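Long-range contacts in hypothetical protein (Geobacillus stearothermophilus, PDB 1SFS), which is of unknown function but, as a member of a glycoside hydrolase-like family, may be a bacterial lysozyme: residues G28-Q36 with P225-L236; R151-T159 with V179-A187. One frame throughout, in Å; residues are numbered along the deposited sequence. Where two conformers were deposited one is given.

Contact 1: residues G28-Q36 with P225-L236; sequences GIWGVDSAQ and PVDTNLADRRLL
Ile-29 and Ala-231 form one of the hydrogen-bonded pairs by which strands 29-33 and 227-231, the first and last of the chain, run antiparallel (146°) and close the sheet on itself, consistent with the barrel of glycoside hydrolase relatives. The backbone bonds come in three reciprocal sets, Ile-29 with Ala-231, Gly-31 with Asn-229 and Asp-33 with Asp-227; the Gly-31 N to Asn-229 O bond measures 2.9 Å.

Apolar contacts line the face of Trp-30, Val-32, Thr-228 and Leu-230. Leu-230 CD2 reaches the indole edge at Trp-30 CD1 (4.1 Å), while Val-32 CG1 meets Val-226 CG2 at 4.1 Å beside helix 40-49. The indole NE1 bonds to Tyr-217.

The opposite face is polar at its Asp-33 end and apolar at Ile-29 and Ala-231. With CG of Asp-33 set between its backbone N and carbonyl carbon (chi1 63°), the carboxylate leans across the strand pair. Its OD1 lies 2.5 Å from Asp-227 OD1, and Asp-227 is fixed through OD2 by the backbone N of Asp-220. Gln-216 NE2 also reaches Asp-33 OD2, the oxygen that Asn-229 ND2 meets on its anti side, almost in the amide plane, by a nearly straight 2.8 Å bond (170°).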
loop_
_atom_site.group_PDB
_atom_site.type_symbol
_atom_site.label_atom_id
_atom_site.label_comp_id
_atom_site.label_asym_id
_atom_site.label_seq_id
_atom_site.Cartn_x
_atom_site.Cartn_y
_atom_site.Cartn_z
ATOM N N GLY A 28 5.566 0.872 16.372
ATOM C CA GLY A 28 4.708 0.990 15.135
ATOM C C GLY A 28 3.614 2.024 15.315
ATOM O O GLY A 28 2.994 2.169 16.360
ATOM N N ILE A 29 3.313 2.798 14.306
ATOM C CA ILE A 29 2.184 3.744 14.143
ATOM C C ILE A 29 1.045 2.920 13.616
ATOM O O ILE A 29 1.233 2.109 12.727
ATOM C CB ILE A 29 2.679 4.775 13.074
ATOM C CG1 ILE A 29 3.929 5.482 13.557
ATOM C CG2 ILE A 29 1.589 5.717 12.707
ATOM C CD1 ILE A 29 3.660 6.572 14.498
ATOM N N TRP A 30 -0.165 3.120 14.074
ATOM C CA TRP A 30 -1.310 2.273 13.727
ATOM C C TRP A 30 -2.187 2.932 12.701
ATOM O O TRP A 30 -2.414 4.156 12.748
ATOM C CB TRP A 30 -2.095 1.986 15.012
ATOM C CG TRP A 30 -3.226 0.992 14.879
ATOM C CD1 TRP A 30 -3.156 -0.371 14.958
ATOM C CD2 TRP A 30 -4.592 1.317 14.679
ATOM N NE1 TRP A 30 -4.388 -0.916 14.803
ATOM C CE2 TRP A 30 -5.297 0.083 14.635
ATOM C CE3 TRP A 30 -5.287 2.533 14.537
ATOM C CZ2 TRP A 30 -6.659 0.064 14.454
ATOM C CZ3 TRP A 30 -6.653 2.492 14.353
ATOM C CH2 TRP A 30 -7.311 1.275 14.323
ATOM N N GLY A 31 -2.714 2.122 11.801
ATOM C CA GLY A 31 -3.651 2.602 10.797
ATOM C C GLY A 31 -4.479 1.483 10.236
ATOM O O GLY A 31 -4.462 0.373 10.747
ATOM N N VAL A 32 -5.257 1.835 9.203
ATOM C CA VAL A 32 -6.209 0.895 8.644
ATOM C C VAL A 32 -6.186 0.994 7.121
ATOM O O VAL A 32 -5.474 1.830 6.564
ATOM C CB VAL A 32 -7.662 1.155 9.175
ATOM C CG1 VAL A 32 -7.692 0.962 10.686
ATOM C CG2 VAL A 32 -8.180 2.511 8.756
ATOM N N ASP A 33 -6.937 0.154 6.446
ATOM C CA ASP A 33 -7.185 0.309 5.023
ATOM C C ASP A 33 -8.608 -0.222 4.751
ATOM O O ASP A 33 -9.132 -1.037 5.518
ATOM C CB ASP A 33 -6.121 -0.391 4.158
ATOM C CG ASP A 33 -6.075 -1.867 4.328
ATOM O OD1 ASP A 33 -6.969 -2.539 3.713
ATOM O OD2 ASP A 33 -5.200 -2.379 5.055
ATOM N N SER A 34 -9.193 0.234 3.651
ATOM C CA SER A 34 -10.513 -0.237 3.280
ATOM C C SER A 34 -10.733 -0.156 1.783
ATOM O O SER A 34 -10.306 0.771 1.105
ATOM C CB SER A 34 -11.593 0.562 4.000
ATOM O OG SER A 34 -11.592 1.935 3.678
ATOM N N ALA A 35 -11.510 -1.125 1.293
ATOM C CA ALA A 35 -11.986 -1.112 -0.070
ATOM C C ALA A 35 -12.951 0.041 -0.341
ATOM O O ALA A 35 -12.979 0.605 -1.410
ATOM C CB ALA A 35 -12.664 -2.421 -0.378
ATOM N N GLN A 36 -13.758 0.378 0.666
ATOM C CA GLN A 36 -14.791 1.404 0.491
ATOM C C GLN A 36 -14.274 2.775 0.929
ATOM O O GLN A 36 -13.307 2.949 1.661
ATOM C CB GLN A 36 -16.104 0.945 1.134
ATOM C CG GLN A 36 -16.030 1.093 2.600
ATOM C CD GLN A 36 -17.241 0.391 3.245
ATOM O OE1 GLN A 36 -17.337 -0.809 3.372
ATOM N NE2 GLN A 36 -18.196 1.175 3.748
ATOM N N PRO A 225 -15.589 -2.401 8.624
ATOM C CA PRO A 225 -15.112 -3.121 7.440
ATOM C C PRO A 225 -13.779 -2.591 6.939
ATOM O O PRO A 225 -13.606 -1.990 5.877
ATOM C CB PRO A 225 -16.233 -2.890 6.419
ATOM C CG PRO A 225 -16.759 -1.531 6.789
ATOM C CD PRO A 225 -16.690 -1.498 8.299
ATOM N N VAL A 226 -12.747 -2.835 7.766
ATOM C CA VAL A 226 -11.398 -2.393 7.512
ATOM C C VAL A 226 -10.394 -3.484 7.864
ATOM O O VAL A 226 -10.694 -4.432 8.619
ATOM C CB VAL A 226 -11.053 -1.131 8.329
ATOM C CG1 VAL A 226 -12.053 -0.021 8.086
ATOM C CG2 VAL A 226 -10.942 -1.392 9.842
ATOM N N ASP A 227 -9.209 -3.353 7.328
ATOM C CA ASP A 227 -8.033 -4.113 7.740
ATOM C C ASP A 227 -7.190 -3.247 8.654
ATOM O O ASP A 227 -7.272 -2.024 8.622
ATOM C CB ASP A 227 -7.192 -4.514 6.554
ATOM C CG ASP A 227 -8.043 -5.174 5.496
ATOM O OD1 ASP A 227 -7.946 -4.769 4.291
ATOM O OD2 ASP A 227 -8.814 -6.106 5.753
ATOM N N THR A 228 -6.320 -3.874 9.473
ATOM C CA THR A 228 -5.498 -3.170 10.419
ATOM C C THR A 228 -4.014 -3.317 10.097
ATOM O O THR A 228 -3.520 -4.374 9.738
ATOM C CB THR A 228 -5.772 -3.603 11.874
ATOM O OG1 THR A 228 -5.575 -5.015 12.015
ATOM C CG2 THR A 228 -7.214 -3.278 12.277
ATOM N N ASN A 229 -3.311 -2.179 10.271
ATOM C CA ASN A 229 -1.905 -2.057 9.866
ATOM C C ASN A 229 -1.098 -1.391 10.959
ATOM O O ASN A 229 -1.610 -0.608 11.771
ATOM C CB ASN A 229 -1.784 -1.191 8.621
ATOM C CG ASN A 229 -2.512 -1.771 7.444
ATOM O OD1 ASN A 229 -2.050 -2.683 6.802
ATOM N ND2 ASN A 229 -3.675 -1.196 7.133
ATOM N N LEU A 230 0.206 -1.642 10.914
ATOM C CA LEU A 230 1.212 -0.921 11.644
ATOM C C LEU A 230 2.258 -0.395 10.668
ATOM O O LEU A 230 2.480 -1.007 9.614
ATOM C CB LEU A 230 1.883 -1.765 12.705
ATOM C CG LEU A 230 0.994 -2.146 13.899
ATOM C CD1 LEU A 230 1.578 -3.349 14.615
ATOM C CD2 LEU A 230 0.855 -0.968 14.819
ATOM N N ALA A 231 2.931 0.669 11.016
ATOM C CA ALA A 231 3.954 1.267 10.141
ATOM C C ALA A 231 5.155 1.718 10.918
ATOM O O ALA A 231 5.071 2.112 12.083
ATOM C CB ALA A 231 3.394 2.436 9.359
ATOM N N ASP A 232 6.282 1.753 10.221
ATOM C CA ASP A 232 7.453 2.477 10.617
ATOM C C ASP A 232 7.169 3.968 10.420
ATOM O O ASP A 232 6.605 4.371 9.401
ATOM C CB ASP A 232 8.605 2.021 9.723
ATOM C CG ASP A 232 9.990 2.566 10.072
ATOM O OD1 ASP A 232 10.158 3.788 9.991
ATOM O OD2 ASP A 232 10.867 1.771 10.393
ATOM N N ARG A 233 7.529 4.816 11.396
ATOM C CA ARG A 233 7.166 6.253 11.294
ATOM C C ARG A 233 7.755 6.931 10.073
ATOM O O ARG A 233 7.248 7.958 9.603
ATOM C CB ARG A 233 7.555 6.966 12.599
ATOM C CG ARG A 233 6.770 8.243 12.870
ATOM C CD ARG A 233 7.047 8.905 14.219
ATOM N NE ARG A 233 5.841 9.003 15.059
ATOM C CZ ARG A 233 5.650 8.498 16.275
ATOM N NH1 ARG A 233 6.554 7.800 16.960
ATOM N NH2 ARG A 233 4.487 8.673 16.880
ATOM N N ARG A 234 8.932 6.336 9.410
ATOM C CA ARG A 234 9.431 6.930 8.181
ATOM C C ARG A 234 8.366 6.980 7.103
ATOM O O ARG A 234 8.399 7.822 6.191
ATOM C CB ARG A 234 10.711 6.185 7.694
ATOM C CG ARG A 234 11.924 6.492 8.576
ATOM C CD ARG A 234 13.092 5.587 8.207
ATOM N NE ARG A 234 12.851 4.234 8.677
ATOM C CZ ARG A 234 13.722 3.251 8.701
ATOM N NH1 ARG A 234 14.971 3.450 8.271
ATOM N NH2 ARG A 234 13.443 2.040 9.140
ATOM N N LEU A 235 7.361 6.087 7.197
ATOM C CA LEU A 235 6.331 6.076 6.165
ATOM C C LEU A 235 5.651 7.409 6.037
ATOM O O LEU A 235 5.264 7.834 4.935
ATOM C CB LEU A 235 5.331 4.990 6.494
ATOM C CG LEU A 235 4.187 4.826 5.501
ATOM C CD1 LEU A 235 4.679 4.215 4.206
ATOM C CD2 LEU A 235 3.065 3.975 6.121
ATOM N N LEU A 236 5.399 8.076 7.161
ATOM C CA LEU A 236 4.406 9.156 7.145
ATOM C C LEU A 236 4.799 10.325 6.300
ATOM O O LEU A 236 3.940 10.947 5.686
ATOM C CB LEU A 236 4.116 9.572 8.577
ATOM C CG LEU A 236 3.439 8.566 9.501
ATOM C CD1 LEU A 236 3.268 9.162 10.892
ATOM C CD2 LEU A 236 2.149 8.067 8.853
#

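Contact 2: residues R151-T159 with V179-A187; sequences RPGLYADPT and VQAVIWSAA
Asp-157 OD1, against which the methyl of Ala-187 packs (OD1 to CB 3.4 Å), is gripped twice: Thr-159 OG1 donates on the syn side of that oxygen at 2.7 Å, and Thr-159 N donates on its anti side at 2.8 Å. The second bond makes an Asx turn just after strand 151-156, which runs parallel to strand 182-185 at 21°. Five backbone bonds join the pair, from Val-182 N to Pro-152 O at one end to Ala-186 N to Ala-156 O at the other.

At the helix end, Arg-151 is extended throughout, with CG anti to the backbone N (chi1 -169°), which brings NE to Gln-180 O in a nearly straight bond (2.8 Å) close to the guanidinium plane. NH1 adds a weak bond to Val-179 O, and Val-182 CG2 lies over one guanidinium face. A leucine in place of Arg-151 would probably leave Gln-180 O without its side-chain donor and remove the side-chain link from strand 151-156 to the end of helix 176-180.

Further along, in one modelled conformer of Tyr-155, the phenol edge meets the Trp-184 face in a T-shaped stack (Tyr-155 CD1 to Trp-184 CD2 3.5 Å, planes at 70°).

The strand pair lies between strands 122-126 and 211-218. In helix 163-173, which belongs to the beta-alpha-beta crossover, Phe-163 and Tyr-167 pack on Leu-154, and Tyr-167 also on Ile-183.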
loop_
_atom_site.group_PDB
_atom_site.type_symbol
_atom_site.label_atom_id
_atom_site.label_comp_id
_atom_site.label_asym_id
_atom_site.label_seq_id
_atom_site.Cartn_x
_atom_site.Cartn_y
_atom_site.Cartn_z
ATOM N N ARG A 151 7.047 7.883 -5.453
ATOM C CA ARG A 151 7.926 6.845 -4.956
ATOM C C ARG A 151 7.246 5.490 -5.065
ATOM O O ARG A 151 6.041 5.389 -4.743
ATOM C CB ARG A 151 8.358 7.151 -3.526
ATOM C CG ARG A 151 9.476 6.256 -3.036
ATOM C CD ARG A 151 9.919 6.613 -1.618
ATOM N NE ARG A 151 11.015 5.702 -1.249
ATOM C CZ ARG A 151 11.752 5.806 -0.161
ATOM N NH1 ARG A 151 12.697 4.968 0.128
ATOM N NH2 ARG A 151 11.493 6.779 0.729
ATOM N N PRO A 152 7.942 4.441 -5.456
ATOM C CA PRO A 152 7.298 3.129 -5.627
ATOM C C PRO A 152 7.081 2.408 -4.316
ATOM O O PRO A 152 7.997 2.152 -3.546
ATOM C CB PRO A 152 8.292 2.367 -6.513
ATOM C CG PRO A 152 9.603 3.023 -6.302
ATOM C CD PRO A 152 9.322 4.462 -5.987
ATOM N N GLY A 153 5.843 2.006 -4.104
ATOM C CA GLY A 153 5.476 1.096 -3.031
ATOM C C GLY A 153 5.059 -0.241 -3.585
ATOM O O GLY A 153 4.529 -0.326 -4.717
ATOM N N LEU A 154 5.262 -1.301 -2.817
ATOM C CA LEU A 154 4.872 -2.650 -3.187
ATOM C C LEU A 154 4.115 -3.251 -2.013
ATOM O O LEU A 154 4.702 -3.406 -0.947
ATOM C CB LEU A 154 6.108 -3.495 -3.498
ATOM C CG LEU A 154 6.981 -2.982 -4.640
ATOM C CD1 LEU A 154 8.363 -3.620 -4.597
ATOM C CD2 LEU A 154 6.321 -3.203 -5.972
ATOM N N TYR A 155 2.821 -3.548 -2.161
ATOM C CA TYR A 155 2.025 -4.304 -1.193
ATOM C C TYR A 155 2.071 -5.738 -1.677
ATOM O O TYR A 155 1.655 -6.034 -2.795
ATOM C CB TYR A 155 0.581 -3.887 -1.097
ATOM C CG TYR A 155 -0.370 -4.809 -0.360
ATOM C CD1 TYR A 155 -0.461 -4.786 1.039
ATOM C CD2 TYR A 155 -1.195 -5.720 -1.036
ATOM C CE1 TYR A 155 -1.349 -5.635 1.713
ATOM C CE2 TYR A 155 -2.070 -6.539 -0.372
ATOM C CZ TYR A 155 -2.146 -6.483 1.002
ATOM O OH TYR A 155 -3.039 -7.370 1.652
ATOM N N ALA A 156 2.561 -6.587 -0.782
ATOM C CA ALA A 156 2.793 -7.969 -1.192
ATOM C C ALA A 156 3.004 -8.841 0.024
ATOM O O ALA A 156 3.254 -8.378 1.127
ATOM C CB ALA A 156 3.969 -8.043 -2.110
ATOM N N ASP A 157 2.930 -10.140 -0.227
ATOM C CA ASP A 157 3.208 -11.164 0.770
ATOM C C ASP A 157 4.571 -11.771 0.482
ATOM O O ASP A 157 4.710 -12.511 -0.495
ATOM C CB ASP A 157 2.134 -12.228 0.719
ATOM C CG ASP A 157 2.195 -13.229 1.814
ATOM O OD1 ASP A 157 3.332 -13.425 2.359
ATOM O OD2 ASP A 157 1.151 -13.834 2.157
ATOM N N PRO A 158 5.558 -11.418 1.283
ATOM C CA PRO A 158 6.886 -11.979 1.118
ATOM C C PRO A 158 7.015 -13.461 1.493
ATOM O O PRO A 158 8.176 -13.903 1.340
ATOM C CB PRO A 158 7.764 -11.174 2.102
ATOM C CG PRO A 158 6.989 -9.921 2.380
ATOM C CD PRO A 158 5.551 -10.361 2.304
ATOM N N THR A 159 5.991 -14.170 1.896
ATOM C CA THR A 159 6.033 -15.542 2.346
ATOM C C THR A 159 5.237 -16.474 1.476
ATOM O O THR A 159 5.287 -17.688 1.715
ATOM C CB THR A 159 5.530 -15.683 3.794
ATOM O OG1 THR A 159 4.093 -15.552 3.818
ATOM C CG2 THR A 159 6.166 -14.663 4.710
ATOM N N VAL A 179 16.691 0.690 -2.798
ATOM C CA VAL A 179 16.780 2.041 -2.297
ATOM C C VAL A 179 15.420 2.721 -2.366
ATOM O O VAL A 179 14.971 3.368 -1.421
ATOM C CB VAL A 179 17.843 2.841 -3.073
ATOM C CG1 VAL A 179 17.886 4.289 -2.607
ATOM C CG2 VAL A 179 19.217 2.185 -2.927
ATOM N N GLN A 180 14.787 2.642 -3.510
ATOM C CA GLN A 180 13.569 3.419 -3.788
ATOM C C GLN A 180 12.325 2.750 -3.290
ATOM O O GLN A 180 11.397 3.428 -2.832
ATOM C CB GLN A 180 13.426 3.692 -5.298
ATOM C CG GLN A 180 14.604 4.467 -5.937
ATOM C CD GLN A 180 14.905 5.809 -5.366
ATOM O OE1 GLN A 180 13.971 6.503 -5.001
ATOM N NE2 GLN A 180 16.154 6.202 -5.347
ATOM N N ALA A 181 12.160 1.445 -3.454
ATOM C CA ALA A 181 10.896 0.806 -3.127
ATOM C C ALA A 181 10.675 0.728 -1.629
ATOM O O ALA A 181 11.598 0.494 -0.839
ATOM C CB ALA A 181 10.797 -0.588 -3.715
ATOM N N VAL A 182 9.414 0.859 -1.239
ATOM C CA VAL A 182 8.942 0.614 0.111
ATOM C C VAL A 182 7.939 -0.519 0.074
ATOM O O VAL A 182 7.031 -0.498 -0.759
ATOM C CB VAL A 182 8.346 1.886 0.729
ATOM C CG1 VAL A 182 7.755 1.618 2.086
ATOM C CG2 VAL A 182 9.393 2.978 0.787
ATOM N N ILE A 183 8.114 -1.502 0.953
ATOM C CA ILE A 183 7.225 -2.642 1.019
ATOM C C ILE A 183 6.221 -2.489 2.171
ATOM O O ILE A 183 6.581 -2.136 3.287
ATOM C CB ILE A 183 8.018 -3.966 1.146
ATOM C CG1 ILE A 183 8.856 -4.203 -0.119
ATOM C CG2 ILE A 183 7.109 -5.150 1.421
ATOM C CD1 ILE A 183 9.752 -5.421 -0.049
ATOM N N TRP A 184 4.981 -2.792 1.820
ATOM C CA TRP A 184 3.873 -3.013 2.730
ATOM C C TRP A 184 3.641 -4.520 2.736
ATOM O O TRP A 184 3.166 -5.078 1.750
ATOM C CB TRP A 184 2.653 -2.228 2.236
ATOM C CG TRP A 184 1.400 -2.349 3.048
ATOM C CD1 TRP A 184 1.157 -3.029 4.201
ATOM C CD2 TRP A 184 0.181 -1.718 2.680
ATOM N NE1 TRP A 184 -0.147 -2.840 4.592
ATOM C CE2 TRP A 184 -0.773 -2.058 3.682
ATOM C CE3 TRP A 184 -0.186 -0.906 1.617
ATOM C CZ2 TRP A 184 -2.092 -1.602 3.631
ATOM C CZ3 TRP A 184 -1.483 -0.475 1.574
ATOM C CH2 TRP A 184 -2.410 -0.824 2.573
ATOM N N SER A 185 4.038 -5.174 3.826
ATOM C CA SER A 185 3.982 -6.616 3.902
ATOM C C SER A 185 2.653 -7.097 4.434
ATOM O O SER A 185 2.165 -6.589 5.455
ATOM C CB SER A 185 5.101 -7.096 4.833
ATOM O OG SER A 185 5.017 -8.499 4.933
ATOM N N ALA A 186 2.091 -8.110 3.786
ATOM C CA ALA A 186 0.855 -8.754 4.164
ATOM C C ALA A 186 1.035 -10.017 4.975
ATOM O O ALA A 186 0.117 -10.822 5.060
ATOM C CB ALA A 186 0.030 -9.044 2.905
ATOM N N ALA A 187 2.177 -10.190 5.633
ATOM C CA ALA A 187 2.428 -11.368 6.462
ATOM C C ALA A 187 3.354 -11.007 7.601
ATOM O O ALA A 187 4.198 -10.103 7.429
ATOM C CB ALA A 187 3.134 -12.448 5.613
#

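Overall arrangement
The two contacts illustrate how one sheet can be built from both sequence neighbours and chain ends. Their centres lie about 13 Å apart. Along the chain the order is 28-36, 151-159, 179-187, 225-236, so contact 2 falls wholly between the two halves of contact 1. Contact 2 joins consecutive parallel strands through a helical crossover, whereas contact 1 brings the first strand against the last, across 188 intervening residues, and completes the circuit of pairings. They meet directly: Trp-184 NE1 lies 2.9 Å from Asn-229 OD1, a probable hydrogen bond, and Trp-184 CZ2 packs against Asp-33 OD2. Polar groups of the closure and the aromatic group of contact 2 thus share one face of the sheet.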